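Local structure of Slr1438 protein (Synechocystis sp., 3K25) at residues G140-R148 with R278-V286; Q212-F220 with K228-L236. The protein is an aldose 1-epimerase-like protein of unknown function that probably binds a carbohydrate and may act as a sugar isomerase. All blocks are in the same frame, centred on the assembly; numbering follows the deposited sequence.

Interaction 1: residues G140-R148 with R278-V286; sequences GHSLRIEQR and RSAWVNFQV
The guanidinium of Arg-144 lies over one face of the Trp-281 indole, the two planes 28° apart and their centres 4.1 Å from each other. NH2 does most of the touching, 3.1 Å from CD2 of Trp-281, and CZ sits off-centre above the six-membered ring in a cation-pi contact. At the guanidinium edge, NH1 of Arg-144 donates to OD1 of Asn-283 at 3.1 Å, a bent bond that reaches the amide oxygen from above its carbonyl plane. OE2 of Glu-146 lies in the guanidinium plane, in a salt bridge to NE of Arg-144 at 3.1 Å that meets the carboxylate on its anti side and out of its plane. Two edge bonds and a stacked face probably limit the rotation of the group. CG of Arg-144 is anti to the backbone N (chi1 -175°) and the chain runs extended to NE, carrying the charge across the neighbouring strand. Beneath these side chains, strands 142-148 and 278-286 pair antiparallel in the middle of the sheet that runs from 100-105 to 176-178 in the galactose mutarotase-like beta-sandwich. Backbone bonds run in both directions between Ile-145 and Val-282 and between Gln-147 and Ala-280, and from Phe-284 N to Leu-143 O. The other face is mostly apolar: CD1 of Ile-145 meets the edge of the Phe-284 ring, and Phe-163 of strand 157-168 touches Ile-145 and Val-282. Gln-147, bent at chi2 (82°), folds its buried amide back over the backbone of Ala-280 and Trp-281, where Tyr-237 OH bonds its OE1. Val-286 N bonds His-141 O at 3.0 Å.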
loop_
_atom_site.group_PDB
_atom_site.type_symbol
_atom_site.label_atom_id
_atom_site.label_comp_id
_atom_site.label_asym_id
_atom_site.label_seq_id
_atom_site.Cartn_x
_atom_site.Cartn_y
_atom_site.Cartn_z
ATOM N N GLY A 140 -5.976 -17.703 8.076
ATOM C CA GLY A 140 -4.854 -18.586 7.858
ATOM C C GLY A 140 -3.543 -17.858 7.684
ATOM O O GLY A 140 -3.071 -17.206 8.606
ATOM N N HIS A 141 -2.954 -17.959 6.499
ATOM C CA HIS A 141 -1.676 -17.313 6.254
ATOM C C HIS A 141 -1.756 -16.192 5.233
ATOM O O HIS A 141 -0.787 -15.919 4.520
ATOM C CB HIS A 141 -0.652 -18.357 5.807
ATOM C CG HIS A 141 -0.239 -19.302 6.893
ATOM N ND1 HIS A 141 0.551 -18.918 7.955
ATOM C CD2 HIS A 141 -0.522 -20.612 7.091
ATOM C CE1 HIS A 141 0.739 -19.949 8.759
ATOM N NE2 HIS A 141 0.098 -20.989 8.258
ATOM N N SER A 142 -2.897 -15.520 5.167
ATOM C CA SER A 142 -3.023 -14.444 4.203
ATOM C C SER A 142 -3.816 -13.237 4.674
ATOM O O SER A 142 -4.588 -13.305 5.636
ATOM C CB SER A 142 -3.646 -14.978 2.909
ATOM O OG SER A 142 -5.013 -15.302 3.088
ATOM N N LEU A 143 -3.604 -12.126 3.975
ATOM C CA LEU A 143 -4.301 -10.875 4.240
ATOM C C LEU A 143 -4.897 -10.378 2.942
ATOM O O LEU A 143 -4.184 -10.178 1.953
ATOM C CB LEU A 143 -3.357 -9.805 4.780
ATOM C CG LEU A 143 -4.059 -8.452 4.915
ATOM C CD1 LEU A 143 -5.383 -8.594 5.636
ATOM C CD2 LEU A 143 -3.145 -7.516 5.650
ATOM N N ARG A 144 -6.207 -10.178 2.953
ATOM C CA ARG A 144 -6.925 -9.705 1.778
ATOM C C ARG A 144 -7.553 -8.368 2.121
ATOM O O ARG A 144 -8.131 -8.205 3.195
ATOM C CB ARG A 144 -8.034 -10.698 1.393
ATOM C CG ARG A 144 -8.761 -10.357 0.099
ATOM C CD ARG A 144 -9.999 -11.236 -0.122
ATOM N NE ARG A 144 -10.523 -11.129 -1.489
ATOM C CZ ARG A 144 -9.854 -11.524 -2.570
ATOM N NH1 ARG A 144 -8.639 -12.055 -2.439
ATOM N NH2 ARG A 144 -10.392 -11.394 -3.781
ATOM N N ILE A 145 -7.418 -7.403 1.223
ATOM C CA ILE A 145 -8.012 -6.096 1.446
ATOM C C ILE A 145 -8.909 -5.858 0.255
ATOM O O ILE A 145 -8.499 -6.038 -0.894
ATOM C CB ILE A 145 -6.965 -4.977 1.535
ATOM C CG1 ILE A 145 -5.819 -5.406 2.450
ATOM C CG2 ILE A 145 -7.613 -3.723 2.112
ATOM C CD1 ILE A 145 -4.802 -4.323 2.712
ATOM N N GLU A 146 -10.149 -5.492 0.534
ATOM C CA GLU A 146 -11.107 -5.259 -0.525
ATOM C C GLU A 146 -11.478 -3.793 -0.503
ATOM O O GLU A 146 -11.724 -3.213 0.560
ATOM C CB GLU A 146 -12.330 -6.155 -0.326
ATOM C CG GLU A 146 -11.954 -7.624 -0.188
ATOM C CD GLU A 146 -13.156 -8.552 -0.160
ATOM O OE1 GLU A 146 -14.102 -8.295 0.619
ATOM O OE2 GLU A 146 -13.143 -9.550 -0.917
ATOM N N GLN A 147 -11.507 -3.193 -1.685
ATOM C CA GLN A 147 -11.805 -1.780 -1.783
ATOM C C GLN A 147 -13.019 -1.494 -2.634
ATOM O O GLN A 147 -13.306 -2.213 -3.588
ATOM C CB GLN A 147 -10.621 -1.016 -2.401
ATOM C CG GLN A 147 -9.223 -1.431 -1.942
ATOM C CD GLN A 147 -8.707 -2.653 -2.691
ATOM O OE1 GLN A 147 -8.802 -2.721 -3.913
ATOM N NE2 GLN A 147 -8.147 -3.618 -1.960
ATOM N N ARG A 148 -13.729 -0.437 -2.258
ATOM C CA ARG A 148 -14.864 0.056 -3.017
ATOM C C ARG A 148 -14.529 1.541 -3.124
ATOM O O ARG A 148 -14.428 2.239 -2.118
ATOM C CB ARG A 148 -16.199 -0.136 -2.292
ATOM C CG ARG A 148 -17.396 0.276 -3.156
ATOM C CD ARG A 148 -18.745 0.068 -2.469
ATOM N NE ARG A 148 -18.818 0.760 -1.182
ATOM C CZ ARG A 148 -19.921 0.896 -0.448
ATOM N NH1 ARG A 148 -21.071 0.391 -0.871
ATOM N NH2 ARG A 148 -19.872 1.533 0.716
ATOM N N ARG A 278 -16.674 1.563 -7.821
ATOM C CA ARG A 278 -16.112 0.350 -8.389
ATOM C C ARG A 278 -15.348 -0.340 -7.273
ATOM O O ARG A 278 -14.942 0.294 -6.296
ATOM C CB ARG A 278 -15.216 0.645 -9.597
ATOM C CG ARG A 278 -14.090 1.618 -9.365
ATOM C CD ARG A 278 -13.437 1.989 -10.704
ATOM N NE ARG A 278 -12.666 0.887 -11.284
ATOM C CZ ARG A 278 -12.004 0.955 -12.439
ATOM N NH1 ARG A 278 -12.013 2.071 -13.171
ATOM N NH2 ARG A 278 -11.290 -0.084 -12.848
ATOM N N SER A 279 -15.196 -1.650 -7.389
ATOM C CA SER A 279 -14.495 -2.397 -6.358
ATOM C C SER A 279 -13.252 -3.089 -6.890
ATOM O O SER A 279 -13.075 -3.268 -8.096
ATOM C CB SER A 279 -15.436 -3.416 -5.692
ATOM O OG SER A 279 -15.876 -4.405 -6.602
ATOM N N ALA A 280 -12.378 -3.463 -5.970
ATOM C CA ALA A 280 -11.141 -4.118 -6.328
ATOM C C ALA A 280 -10.638 -4.827 -5.090
ATOM O O ALA A 280 -11.238 -4.727 -4.013
ATOM C CB ALA A 280 -10.123 -3.078 -6.793
ATOM N N TRP A 281 -9.536 -5.545 -5.244
ATOM C CA TRP A 281 -8.940 -6.239 -4.127
ATOM C C TRP A 281 -7.476 -6.584 -4.385
ATOM O O TRP A 281 -7.033 -6.736 -5.528
ATOM C CB TRP A 281 -9.716 -7.523 -3.828
ATOM C CG TRP A 281 -9.737 -8.469 -4.983
ATOM C CD1 TRP A 281 -10.700 -8.562 -5.952
ATOM C CD2 TRP A 281 -8.704 -9.395 -5.351
ATOM N NE1 TRP A 281 -10.326 -9.481 -6.900
ATOM C CE2 TRP A 281 -9.105 -10.009 -6.558
ATOM C CE3 TRP A 281 -7.476 -9.759 -4.781
ATOM C CZ2 TRP A 281 -8.316 -10.972 -7.212
ATOM C CZ3 TRP A 281 -6.694 -10.713 -5.431
ATOM C CH2 TRP A 281 -7.120 -11.307 -6.634
ATOM N N VAL A 282 -6.731 -6.699 -3.293
ATOM C CA VAL A 282 -5.330 -7.075 -3.347
ATOM C C VAL A 282 -5.191 -8.203 -2.330
ATOM O O VAL A 282 -5.871 -8.209 -1.309
ATOM C CB VAL A 282 -4.422 -5.904 -2.971
ATOM C CG1 VAL A 282 -2.986 -6.352 -3.016
ATOM C CG2 VAL A 282 -4.635 -4.754 -3.947
ATOM N N ASN A 283 -4.331 -9.171 -2.613
ATOM C CA ASN A 283 -4.172 -10.298 -1.705
ATOM C C ASN A 283 -2.716 -10.557 -1.368
ATOM O O ASN A 283 -1.820 -10.336 -2.179
ATOM C CB ASN A 283 -4.786 -11.555 -2.321
ATOM C CG ASN A 283 -5.108 -12.616 -1.285
ATOM O OD1 ASN A 283 -6.170 -12.589 -0.653
ATOM N ND2 ASN A 283 -4.184 -13.557 -1.100
ATOM N N PHE A 284 -2.489 -11.020 -0.148
ATOM C CA PHE A 284 -1.144 -11.315 0.306
ATOM C C PHE A 284 -1.129 -12.715 0.895
ATOM O O PHE A 284 -1.813 -12.994 1.876
ATOM C CB PHE A 284 -0.718 -10.275 1.333
ATOM C CG PHE A 284 -0.765 -8.873 0.804
ATOM C CD1 PHE A 284 0.141 -8.453 -0.170
ATOM C CD2 PHE A 284 -1.750 -7.980 1.242
ATOM C CE1 PHE A 284 0.067 -7.167 -0.703
ATOM C CE2 PHE A 284 -1.829 -6.691 0.713
ATOM C CZ PHE A 284 -0.916 -6.285 -0.266
ATOM N N GLN A 285 -0.356 -13.595 0.270
ATOM C CA GLN A 285 -0.269 -14.978 0.709
ATOM C C GLN A 285 1.147 -15.337 1.128
ATOM O O GLN A 285 2.103 -15.073 0.402
ATOM C CB GLN A 285 -0.706 -15.901 -0.430
ATOM C CG GLN A 285 -0.882 -17.341 -0.032
ATOM C CD GLN A 285 -2.123 -17.545 0.802
ATOM O OE1 GLN A 285 -3.250 -17.432 0.306
ATOM N NE2 GLN A 285 -1.930 -17.836 2.083
ATOM N N VAL A 286 1.289 -15.923 2.309
ATOM C CA VAL A 286 2.606 -16.346 2.761
ATOM C C VAL A 286 2.649 -17.879 2.724
ATOM O O VAL A 286 1.668 -18.555 3.056
ATOM C CB VAL A 286 2.940 -15.819 4.191
ATOM C CG1 VAL A 286 2.038 -16.448 5.227
ATOM C CG2 VAL A 286 4.385 -16.111 4.514
#

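Interaction 2: residues Q212-F220 with K228-L236; sequences QISQPRAHF and KIEVSFSEL
Lys-228 meets His-219 at the start of the pairing, its extended chain placing CD over one face of the imidazole, toward the rim and 4.3 Å above the plane. Ile-229 follows on the other side of the sheet and lies alongside Phe-220, both side chains pointing the same way; its CB is 3.5 Å from CE2 of Phe-220, and their backbones exchange two hydrogen bonds. Phe-167 of strand 157-168 packs against both. Glu-230 returns to the His-219 side, its CB 3.5 Å from CB of His-219. Its extended chain brings OE2 to the edge of the Arg-217 guanidinium, in plane, for a weak salt bridge to NE at 3.3 Å. These residues form a beta hairpin, strands 217-222 and 227-233, running antiparallel near the 176-178 edge of the sheet that starts at strand 100-105. Val-231 N bonds Ala-218 O at 2.6 Å, and the return bond from Ala-218 N is weak. Ser-232 faces Arg-217 in a non-hydrogen-bonded pair, CB to CB 4.3 Å. Phe-233 ends the strand by donating its N to Pro-216 O at 3.0 Å. The same carbonyl oxygen lies 3.4 Å above the centre of the Phe-233 ring. CD1 of Ile-213 meets that ring at its edge, and Leu-240 of strand 239-245 touches both side chains.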
loop_
_atom_site.group_PDB
_atom_site.type_symbol
_atom_site.label_atom_id
_atom_site.label_comp_id
_atom_site.label_asym_id
_atom_site.label_seq_id
_atom_site.Cartn_x
_atom_site.Cartn_y
_atom_site.Cartn_z
ATOM N N GLN A 212 4.313 -2.707 -17.179
ATOM C CA GLN A 212 3.849 -3.622 -18.228
ATOM C C GLN A 212 3.954 -5.051 -17.707
ATOM O O GLN A 212 4.975 -5.717 -17.889
ATOM C CB GLN A 212 4.717 -3.467 -19.476
ATOM C CG GLN A 212 4.160 -4.123 -20.725
ATOM C CD GLN A 212 2.880 -3.469 -21.195
ATOM O OE1 GLN A 212 2.806 -2.245 -21.316
ATOM N NE2 GLN A 212 1.864 -4.281 -21.470
ATOM N N ILE A 213 2.892 -5.524 -17.062
ATOM C CA ILE A 213 2.897 -6.866 -16.485
ATOM C C ILE A 213 1.972 -7.841 -17.187
ATOM O O ILE A 213 0.912 -7.456 -17.684
ATOM C CB ILE A 213 2.542 -6.823 -14.972
ATOM C CG1 ILE A 213 1.170 -6.168 -14.759
ATOM C CG2 ILE A 213 3.634 -6.071 -14.213
ATOM C CD1 ILE A 213 0.772 -6.045 -13.313
ATOM N N SER A 214 2.375 -9.109 -17.204
ATOM C CA SER A 214 1.610 -10.158 -17.873
ATOM C C SER A 214 0.860 -11.114 -16.948
ATOM O O SER A 214 0.301 -12.118 -17.400
ATOM C CB SER A 214 2.547 -10.966 -18.768
ATOM O OG SER A 214 3.651 -11.463 -18.031
ATOM N N GLN A 215 0.849 -10.805 -15.657
ATOM C CA GLN A 215 0.182 -11.653 -14.675
ATOM C C GLN A 215 -0.455 -10.811 -13.584
ATOM O O GLN A 215 0.097 -9.796 -13.174
ATOM C CB GLN A 215 1.189 -12.601 -14.019
ATOM C CG GLN A 215 1.679 -13.752 -14.877
ATOM C CD GLN A 215 0.851 -14.998 -14.681
ATOM O OE1 GLN A 215 -0.282 -15.077 -15.142
ATOM N NE2 GLN A 215 1.408 -15.975 -13.975
ATOM N N PRO A 216 -1.629 -11.225 -13.099
ATOM C CA PRO A 216 -2.307 -10.479 -12.040
ATOM C C PRO A 216 -1.707 -10.884 -10.688
ATOM O O PRO A 216 -2.398 -10.903 -9.666
ATOM C CB PRO A 216 -3.751 -10.927 -12.193
ATOM C CG PRO A 216 -3.583 -12.389 -12.544
ATOM C CD PRO A 216 -2.465 -12.343 -13.576
ATOM N N ARG A 217 -0.418 -11.218 -10.697
ATOM C CA ARG A 217 0.268 -11.632 -9.481
ATOM C C ARG A 217 1.773 -11.479 -9.582
ATOM O O ARG A 217 2.308 -11.171 -10.637
ATOM C CB ARG A 217 -0.050 -13.095 -9.151
ATOM C CG ARG A 217 0.414 -14.108 -10.199
ATOM C CD ARG A 217 0.251 -15.543 -9.697
ATOM N NE ARG A 217 -1.055 -15.766 -9.076
ATOM C CZ ARG A 217 -2.224 -15.745 -9.719
ATOM N NH1 ARG A 217 -2.274 -15.519 -11.031
ATOM N NH2 ARG A 217 -3.354 -15.926 -9.039
ATOM N N ALA A 218 2.442 -11.723 -8.459
ATOM C CA ALA A 218 3.898 -11.631 -8.344
ATOM C C ALA A 218 4.297 -12.153 -6.951
ATOM O O ALA A 218 3.476 -12.187 -6.032
ATOM C CB ALA A 218 4.345 -10.182 -8.520
ATOM N N HIS A 219 5.551 -12.562 -6.792
ATOM C CA HIS A 219 5.993 -13.072 -5.502
ATOM C C HIS A 219 7.501 -13.113 -5.410
ATOM O O HIS A 219 8.201 -12.771 -6.360
ATOM C CB HIS A 219 5.425 -14.482 -5.256
ATOM C CG HIS A 219 6.109 -15.567 -6.034
ATOM N ND1 HIS A 219 7.409 -15.956 -5.789
ATOM C CD2 HIS A 219 5.668 -16.352 -7.046
ATOM C CE1 HIS A 219 7.740 -16.932 -6.615
ATOM N NE2 HIS A 219 6.701 -17.193 -7.388
ATOM N N PHE A 220 7.995 -13.506 -4.243
ATOM C CA PHE A 220 9.432 -13.626 -4.022
ATOM C C PHE A 220 9.651 -14.669 -2.938
ATOM O O PHE A 220 8.828 -14.829 -2.034
ATOM C CB PHE A 220 10.057 -12.281 -3.634
ATOM C CG PHE A 220 9.768 -11.845 -2.229
ATOM C CD1 PHE A 220 10.559 -12.294 -1.168
ATOM C CD2 PHE A 220 8.724 -10.959 -1.963
ATOM C CE1 PHE A 220 10.322 -11.860 0.143
ATOM C CE2 PHE A 220 8.476 -10.518 -0.653
ATOM C CZ PHE A 220 9.279 -10.970 0.401
ATOM N N LYS A 228 7.823 -17.969 1.022
ATOM C CA LYS A 228 7.578 -17.045 -0.073
ATOM C C LYS A 228 6.387 -16.143 0.215
ATOM O O LYS A 228 5.422 -16.540 0.878
ATOM C CB LYS A 228 7.358 -17.788 -1.402
ATOM C CG LYS A 228 5.965 -18.360 -1.625
ATOM C CD LYS A 228 5.829 -18.861 -3.059
ATOM C CE LYS A 228 4.486 -19.555 -3.308
ATOM N NZ LYS A 228 4.403 -20.196 -4.662
ATOM N N ILE A 229 6.478 -14.922 -0.292
ATOM C CA ILE A 229 5.441 -13.920 -0.126
ATOM C C ILE A 229 4.902 -13.577 -1.506
ATOM O O ILE A 229 5.631 -13.044 -2.343
ATOM C CB ILE A 229 6.025 -12.662 0.524
ATOM C CG1 ILE A 229 6.450 -12.984 1.955
ATOM C CG2 ILE A 229 5.019 -11.537 0.480
ATOM C CD1 ILE A 229 7.047 -11.808 2.704
ATOM N N GLU A 230 3.630 -13.888 -1.741
ATOM C CA GLU A 230 2.999 -13.623 -3.033
ATOM C C GLU A 230 1.930 -12.530 -3.019
ATOM O O GLU A 230 1.054 -12.505 -2.150
ATOM C CB GLU A 230 2.370 -14.900 -3.588
ATOM C CG GLU A 230 1.524 -14.665 -4.832
ATOM C CD GLU A 230 0.525 -15.779 -5.074
ATOM O OE1 GLU A 230 -0.249 -16.095 -4.138
ATOM O OE2 GLU A 230 0.512 -16.330 -6.199
ATOM N N VAL A 231 1.999 -11.654 -4.017
ATOM C CA VAL A 231 1.056 -10.554 -4.163
ATOM C C VAL A 231 0.135 -10.772 -5.364
ATOM O O VAL A 231 0.602 -10.858 -6.502
ATOM C CB VAL A 231 1.798 -9.219 -4.370
ATOM C CG1 VAL A 231 0.810 -8.080 -4.373
ATOM C CG2 VAL A 231 2.840 -9.024 -3.282
ATOM N N SER A 232 -1.166 -10.867 -5.117
ATOM C CA SER A 232 -2.116 -11.047 -6.206
ATOM C C SER A 232 -3.055 -9.843 -6.188
ATOM O O SER A 232 -3.142 -9.149 -5.175
ATOM C CB SER A 232 -2.884 -12.359 -6.036
ATOM O OG SER A 232 -3.592 -12.391 -4.814
ATOM N N PHE A 233 -3.757 -9.588 -7.292
ATOM C CA PHE A 233 -4.626 -8.410 -7.362
ATOM C C PHE A 233 -5.681 -8.395 -8.463
ATOM O O PHE A 233 -5.503 -8.991 -9.527
ATOM C CB PHE A 233 -3.752 -7.162 -7.524
ATOM C CG PHE A 233 -2.521 -7.391 -8.371
ATOM C CD1 PHE A 233 -1.392 -8.025 -7.832
ATOM C CD2 PHE A 233 -2.491 -6.991 -9.705
ATOM C CE1 PHE A 233 -0.258 -8.254 -8.603
ATOM C CE2 PHE A 233 -1.348 -7.220 -10.494
ATOM C CZ PHE A 233 -0.232 -7.851 -9.939
ATOM N N SER A 234 -6.777 -7.689 -8.203
ATOM C CA SER A 234 -7.850 -7.562 -9.182
ATOM C C SER A 234 -7.352 -6.699 -10.367
ATOM O O SER A 234 -6.312 -6.033 -10.271
ATOM C CB SER A 234 -9.092 -6.946 -8.526
ATOM O OG SER A 234 -8.902 -5.578 -8.196
ATOM N N GLU A 235 -8.091 -6.698 -11.475
ATOM C CA GLU A 235 -7.664 -5.963 -12.662
ATOM C C GLU A 235 -7.481 -4.448 -12.595
ATOM O O GLU A 235 -7.026 -3.845 -13.564
ATOM C CB GLU A 235 -8.562 -6.313 -13.847
ATOM C CG GLU A 235 -10.018 -5.959 -13.690
ATOM C CD GLU A 235 -10.864 -6.562 -14.805
ATOM O OE1 GLU A 235 -12.104 -6.384 -14.783
ATOM O OE2 GLU A 235 -10.286 -7.217 -15.706
ATOM N N LEU A 236 -7.825 -3.829 -11.472
ATOM C CA LEU A 236 -7.645 -2.385 -11.332
ATOM C C LEU A 236 -6.140 -2.080 -11.293
ATOM O O LEU A 236 -5.705 -0.983 -11.649
ATOM C CB LEU A 236 -8.294 -1.884 -10.034
ATOM C CG LEU A 236 -7.987 -0.433 -9.621
ATOM C CD1 LEU A 236 -8.719 0.521 -10.558
ATOM C CD2 LEU A 236 -8.384 -0.170 -8.160
#

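Overall arrangement
After several earlier strands, the chain reaches 142-151, whose partner 276-287 comes only near the C terminus; interaction 1 therefore closes a loop of 129 residues that includes strand 157-168 and several others of the second sheet. Interaction 2 falls wholly within that loop and closes a short one of seven residues, the tip of a hairpin with the ends of its strands. The two do not cross. Strand 227-233 lies beside 276-287, so the order 142-151, 276-287, 227-233, 217-222 is continuous: Asn-283 N probably bonds Ser-232 O at 2.8 Å, and Ser-234 N probably bonds Trp-281 O. Strand 157-168 packs against side chains of both contacts, joining the sandwich's two layers.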